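Local atomic coordinates of YfkN protein (Bacillus subtilis subsp. subtilis, PDB entry 3GVE), a protein that belongs to the calcineurin-like metallophosphoesterase family, folds as a layered alpha/beta domain and holds a manganese and a magnesium ion side by side. Residues L12-T17 with I290-E295; Y27-D32 with N334-V339. All blocks are in the same frame, centred on the assembly; numbering follows the deposited sequence. Where two conformers were deposited one is given.

Contact 1: residues L12-T17 with I290-E295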
loop_
_atom_site.group_PDB
_atom_site.type_symbol
_atom_site.label_atom_id
_atom_site.label_comp_id
_atom_site.label_asym_id
_atom_site.label_seq_id
_atom_site.Cartn_x
_atom_site.Cartn_y
_atom_site.Cartn_z
ATOM N N LEU A 12 13.703 19.134 26.435
ATOM C CA LEU A 12 13.170 17.791 26.299
ATOM C C LEU A 12 12.935 17.511 24.804
ATOM O O LEU A 12 12.353 18.322 24.112
ATOM C CB LEU A 12 11.855 17.692 27.082
ATOM C CG LEU A 12 11.103 16.369 26.992
ATOM C CD1 LEU A 12 11.951 15.252 27.595
ATOM C CD2 LEU A 12 9.772 16.475 27.705
ATOM N N SER A 13 13.428 16.380 24.314
ATOM C CA SER A 13 13.207 15.984 22.926
ATOM C C SER A 13 12.291 14.776 22.896
ATOM O O SER A 13 12.427 13.875 23.698
ATOM C CB SER A 13 14.522 15.625 22.259
ATOM O OG SER A 13 15.346 16.755 22.123
ATOM N N ILE A 14 11.356 14.770 21.961
ATOM C CA ILE A 14 10.470 13.633 21.778
ATOM C C ILE A 14 10.671 13.121 20.366
ATOM O O ILE A 14 10.501 13.858 19.422
ATOM C CB ILE A 14 8.982 14.048 21.952
ATOM C CG1 ILE A 14 8.731 14.681 23.327
ATOM C CG2 ILE A 14 8.061 12.848 21.759
ATOM C CD1 ILE A 14 7.544 15.602 23.333
ATOM N N LEU A 15 11.041 11.856 20.248
ATOM C CA LEU A 15 11.196 11.204 18.940
ATOM C C LEU A 15 9.990 10.310 18.692
ATOM O O LEU A 15 9.530 9.667 19.613
ATOM C CB LEU A 15 12.464 10.365 18.933
ATOM C CG LEU A 15 13.744 11.069 19.412
ATOM C CD1 LEU A 15 14.913 10.096 19.309
ATOM C CD2 LEU A 15 14.028 12.335 18.611
ATOM N N ALA A 16 9.491 10.279 17.457
ATOM C CA ALA A 16 8.226 9.590 17.167
ATOM C C ALA A 16 8.207 8.824 15.861
ATOM O O ALA A 16 8.634 9.350 14.819
ATOM C CB ALA A 16 7.064 10.590 17.165
ATOM N N THR A 17 7.668 7.600 15.918
ATOM C CA THR A 17 7.368 6.858 14.665
ATOM C C THR A 17 5.873 6.754 14.509
ATOM O O THR A 17 5.083 6.907 15.516
ATOM C CB THR A 17 8.019 5.470 14.702
ATOM O OG1 THR A 17 7.677 4.802 15.949
ATOM C CG2 THR A 17 9.516 5.584 14.606
ATOM N N ILE A 290 10.227 16.444 18.142
ATOM C CA ILE A 290 9.723 17.636 18.808
ATOM C C ILE A 290 10.682 18.062 19.917
ATOM O O ILE A 290 11.066 17.270 20.747
ATOM C CB ILE A 290 8.318 17.399 19.394
ATOM C CG1 ILE A 290 7.310 17.259 18.248
ATOM C CG2 ILE A 290 7.930 18.502 20.345
ATOM C CD1 ILE A 290 5.884 16.995 18.702
ATOM N N ASP A 291 11.055 19.333 19.895
ATOM C CA ASP A 291 11.892 19.920 20.938
ATOM C C ASP A 291 11.023 20.838 21.781
ATOM O O ASP A 291 10.311 21.670 21.263
ATOM C CB ASP A 291 13.069 20.680 20.318
ATOM C CG ASP A 291 14.040 19.745 19.617
ATOM O OD1 ASP A 291 14.704 18.970 20.296
ATOM O OD2 ASP A 291 14.092 19.761 18.377
ATOM N N LEU A 292 11.080 20.628 23.088
ATOM C CA LEU A 292 10.422 21.496 24.064
ATOM C C LEU A 292 11.476 22.166 24.934
ATOM O O LEU A 292 12.345 21.502 25.456
ATOM C CB LEU A 292 9.488 20.696 24.965
ATOM C CG LEU A 292 8.335 19.938 24.285
ATOM C CD1 LEU A 292 7.464 19.200 25.282
ATOM C CD2 LEU A 292 7.512 20.879 23.390
ATOM N N LYS A 293 11.284 23.484 25.130
ATOM C CA LYS A 293 12.119 24.191 26.197
ATOM C C LYS A 293 11.136 24.498 27.315
ATOM O O LYS A 293 10.212 25.251 27.190
ATOM C CB LYS A 293 12.720 25.461 25.650
ATOM C CG LYS A 293 13.706 25.216 24.629
ATOM C CD LYS A 293 14.332 26.491 24.021
ATOM C CE LYS A 293 15.373 26.177 22.975
ATOM N NZ LYS A 293 15.976 27.495 22.355
ATOM N N LEU A 294 11.302 23.815 28.359
ATOM C CA LEU A 294 10.502 23.867 29.578
ATOM C C LEU A 294 11.112 24.811 30.600
ATOM O O LEU A 294 12.310 24.857 30.764
ATOM C CB LEU A 294 10.367 22.488 30.225
ATOM C CG LEU A 294 10.020 21.303 29.329
ATOM C CD1 LEU A 294 10.004 20.048 30.173
ATOM C CD2 LEU A 294 8.673 21.555 28.741
ATOM N N GLU A 295 10.253 25.554 31.285
ATOM C CA GLU A 295 10.699 26.503 32.308
ATOM C C GLU A 295 9.874 26.347 33.552
ATOM O O GLU A 295 8.675 26.182 33.441
ATOM C CB GLU A 295 10.575 27.937 31.806
ATOM C CG GLU A 295 11.826 28.432 31.177
ATOM C CD GLU A 295 11.677 29.800 30.575
ATOM O OE1 GLU A 295 10.875 30.579 31.085
ATOM O OE2 GLU A 295 12.358 30.088 29.594
#
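Leu-12, Ser-13 and Ile-14 pair antiparallel with Leu-292, Asp-291 and Ile-290, the short strand axes running at 161° and approaching to 4.8 Å. Leu-12 with Leu-292 and Ile-14 with Ile-290 are hydrogen-bonded pairs, each closed by two N-H...O bonds, among them Leu-292 N to Leu-12 O at 2.8 Å. Between them Ser-13 and Asp-291 form a non-hydrogen-bonded pair, CA to CA 4.6 Å, bridged by side chains instead: Ser-13 OG donates to Asp-291 OD1 at 2.9 Å, nearly in line with the C-O bond. Both side chains swing back beside their own backbone N (chi1 -67° in each), which brings hydroxyl and carboxylate together over the strands. The same OD1 also takes a bond from His-11, and Ser-13 OG is also hydrogen-bonded to Asn-54 ND2. The other face is apolar. Ile-14 and Ile-290 lie side by side, Ile-14 CD1 4.2 Å from Ile-290 CG2, and Ile-14 CD1 also reaches Leu-292 CD1 at 4.1 Å. Leu-294 CD1 extends the row to Leu-12 CB at 4.3 Å. This greasy face packs on strands 210-215 and 244-247 of the second sheet, the sheet-on-sheet core of the calcineurin-like phosphoesterase fold.

Contact 2: residues Y27-D32 with N334-V339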
loop_
_atom_site.group_PDB
_atom_site.type_symbol
_atom_site.label_atom_id
_atom_site.label_comp_id
_atom_site.label_asym_id
_atom_site.label_seq_id
_atom_site.Cartn_x
_atom_site.Cartn_y
_atom_site.Cartn_z
ATOM N N TYR A 27 12.771 -4.192 3.809
ATOM C CA TYR A 27 12.496 -5.368 2.983
ATOM C C TYR A 27 11.068 -5.384 2.448
ATOM O O TYR A 27 10.115 -5.160 3.179
ATOM C CB TYR A 27 12.757 -6.641 3.800
ATOM C CG TYR A 27 13.036 -7.857 2.937
ATOM C CD1 TYR A 27 14.320 -8.122 2.474
ATOM C CD2 TYR A 27 12.016 -8.715 2.562
ATOM C CE1 TYR A 27 14.572 -9.216 1.678
ATOM C CE2 TYR A 27 12.273 -9.825 1.769
ATOM C CZ TYR A 27 13.554 -10.052 1.338
ATOM O OH TYR A 27 13.837 -11.129 0.528
ATOM N N ASP A 28 10.945 -5.670 1.159
ATOM C CA ASP A 28 9.673 -5.832 0.478
ATOM C C ASP A 28 9.393 -7.330 0.357
ATOM O O ASP A 28 10.022 -8.018 -0.433
ATOM C CB ASP A 28 9.762 -5.172 -0.919
ATOM C CG ASP A 28 8.532 -5.404 -1.776
ATOM O OD1 ASP A 28 7.551 -5.946 -1.301
ATOM O OD2 ASP A 28 8.573 -5.030 -2.952
ATOM N N TYR A 29 8.461 -7.838 1.146
ATOM C CA TYR A 29 8.148 -9.265 1.122
ATOM C C TYR A 29 7.423 -9.699 -0.148
ATOM O O TYR A 29 7.430 -10.872 -0.470
ATOM C CB TYR A 29 7.311 -9.703 2.338
ATOM C CG TYR A 29 8.051 -9.615 3.668
ATOM C CD1 TYR A 29 9.043 -10.530 4.000
ATOM C CD2 TYR A 29 7.765 -8.599 4.574
ATOM C CE1 TYR A 29 9.721 -10.436 5.189
ATOM C CE2 TYR A 29 8.435 -8.509 5.762
ATOM C CZ TYR A 29 9.415 -9.428 6.067
ATOM O OH TYR A 29 10.098 -9.336 7.251
ATOM N N TYR A 30 6.774 -8.760 -0.825
ATOM C CA TYR A 30 6.026 -9.076 -2.045
ATOM C C TYR A 30 6.957 -9.272 -3.231
ATOM O O TYR A 30 6.891 -10.322 -3.847
ATOM C CB TYR A 30 4.972 -8.009 -2.348
ATOM C CG TYR A 30 4.189 -7.606 -1.120
ATOM C CD1 TYR A 30 4.440 -6.413 -0.507
ATOM C CD2 TYR A 30 3.214 -8.430 -0.577
ATOM C CE1 TYR A 30 3.753 -6.035 0.626
ATOM C CE2 TYR A 30 2.518 -8.056 0.567
ATOM C CZ TYR A 30 2.796 -6.853 1.150
ATOM O OH TYR A 30 2.123 -6.444 2.269
ATOM N N SER A 31 7.915 -8.396 -3.500
ATOM C CA SER A 31 8.904 -8.648 -4.533
ATOM C C SER A 31 10.010 -9.584 -4.030
ATOM O O SER A 31 10.785 -10.124 -4.793
ATOM C CB SER A 31 9.468 -7.329 -5.006
ATOM O OG SER A 31 10.167 -6.711 -3.975
ATOM N N ASP A 32 10.089 -9.841 -2.708
ATOM C CA ASP A 32 11.054 -10.668 -2.003
ATOM C C ASP A 32 12.441 -10.108 -2.230
ATOM O O ASP A 32 13.345 -10.793 -2.673
ATOM C CB ASP A 32 10.949 -12.136 -2.439
ATOM C CG ASP A 32 11.450 -13.111 -1.389
ATOM O OD1 ASP A 32 12.096 -12.710 -0.419
ATOM O OD2 ASP A 32 11.166 -14.310 -1.551
ATOM N N ASN A 334 11.585 -16.586 9.374
ATOM C CA ASN A 334 10.369 -17.388 9.399
ATOM C C ASN A 334 9.310 -16.829 8.454
ATOM O O ASN A 334 8.561 -17.557 7.829
ATOM C CB ASN A 334 9.806 -17.481 10.830
ATOM C CG ASN A 334 10.697 -18.292 11.764
ATOM O OD1 ASN A 334 11.593 -18.993 11.333
ATOM N ND2 ASN A 334 10.443 -18.182 13.043
ATOM N N THR A 335 9.254 -15.506 8.370
ATOM C CA THR A 335 8.336 -14.844 7.458
ATOM C C THR A 335 8.699 -15.118 5.987
ATOM O O THR A 335 7.834 -15.353 5.172
ATOM C CB THR A 335 8.259 -13.330 7.752
ATOM O OG1 THR A 335 7.740 -13.150 9.070
ATOM C CG2 THR A 335 7.346 -12.613 6.770
ATOM N N LEU A 336 9.983 -15.068 5.675
ATOM C CA LEU A 336 10.416 -15.418 4.330
ATOM C C LEU A 336 9.936 -16.826 3.964
ATOM O O LEU A 336 9.452 -17.037 2.883
ATOM C CB LEU A 336 11.930 -15.342 4.217
ATOM C CG LEU A 336 12.591 -13.974 4.322
ATOM C CD1 LEU A 336 14.100 -14.121 4.335
ATOM C CD2 LEU A 336 12.164 -13.001 3.224
ATOM N N GLU A 337 10.067 -17.774 4.882
ATOM C CA GLU A 337 9.640 -19.146 4.622
ATOM C C GLU A 337 8.138 -19.172 4.385
ATOM O O GLU A 337 7.635 -19.819 3.486
ATOM C CB GLU A 337 10.023 -20.037 5.799
ATOM C CG GLU A 337 9.696 -21.515 5.632
ATOM C CD GLU A 337 10.174 -22.381 6.795
ATOM O OE1 GLU A 337 10.579 -23.535 6.551
ATOM O OE2 GLU A 337 10.130 -21.938 7.954
ATOM N N TYR A 338 7.422 -18.440 5.223
ATOM C CA TYR A 338 5.973 -18.346 5.147
ATOM C C TYR A 338 5.504 -17.792 3.798
ATOM O O TYR A 338 4.565 -18.297 3.200
ATOM C CB TYR A 338 5.477 -17.471 6.304
ATOM C CG TYR A 338 4.089 -16.913 6.142
ATOM C CD1 TYR A 338 2.982 -17.731 6.142
ATOM C CD2 TYR A 338 3.893 -15.559 6.002
ATOM C CE1 TYR A 338 1.716 -17.205 5.989
ATOM C CE2 TYR A 338 2.663 -15.038 5.849
ATOM C CZ TYR A 338 1.568 -15.843 5.844
ATOM O OH TYR A 338 0.326 -15.286 5.688
ATOM N N VAL A 339 6.174 -16.757 3.326
ATOM C CA VAL A 339 5.808 -16.096 2.084
ATOM C C VAL A 339 6.132 -16.932 0.844
ATOM O O VAL A 339 5.429 -16.875 -0.155
ATOM C CB VAL A 339 6.533 -14.757 1.967
ATOM C CG1 VAL A 339 6.379 -14.204 0.603
ATOM C CG2 VAL A 339 5.989 -13.793 3.001
#
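Tyr-29 carries its ring beside its own backbone N (chi1 -67°), while Thr-335 holds CG2 anti to its N, and these two torsions bring methyl and ring together. Thr-335 CG2 sits over one face, 3.9 Å from the ring centroid and 23° off the normal, a CH-pi contact; Tyr-27 CD2 lies over the opposite face, both offset toward the rim, so the ring has a neighbour on each face. Leu-336 CD2 comes to the edge of this ring near its plane, and the same methyl meets Tyr-27 CE2 obliquely at 3.5 Å and Asp-32 OD1 at 3.7 Å. Tyr-27 OH donates to that OD1 at 2.5 Å, on the anti side of the carboxylate, which ties the ends of the segment 27-32 together beside the leucine. Val-339 completes the helical side with CG1 3.7 Å from Tyr-29 O. Within the loop Asp-28 OD1 accepts from Tyr-30 N at 3.0 Å, an Asx turn. Polar links to the same helix flank this patch: Tyr-29 OH is hydrogen-bonded to His-332 ND1 and Asp-32 OD2 forms a salt bridge with Arg-340. The turn after strand 27-28 thus lies against the C-terminal helix 322-340, with helix 70-85 touching Tyr-29, Thr-335 and Val-339, and the second subunit packing on Ser-31 and Asp-32.

Contact 1 and contact 2 lie on opposite sides of the chain's centre, their own centres 36 Å apart and their nearest atoms about 15 Å apart, without touching. Successive strands near the N-terminus connect them: 9-17 supplies contact 1, and 27-28 opens the first segment of contact 2. The short stretch between these strands carries Asp-19 and His-21, two ligands of the manganese ion; Asp-64, shared with the magnesium ion, follows strand 57-61, the neighbour of strand 9-17 in its sheet. Strand 9-17 of contact 1 thus leads directly into metal-binding residues, whereas contact 2 is peripheral, joining this N-terminal region to the chain's last helix close to the second subunit.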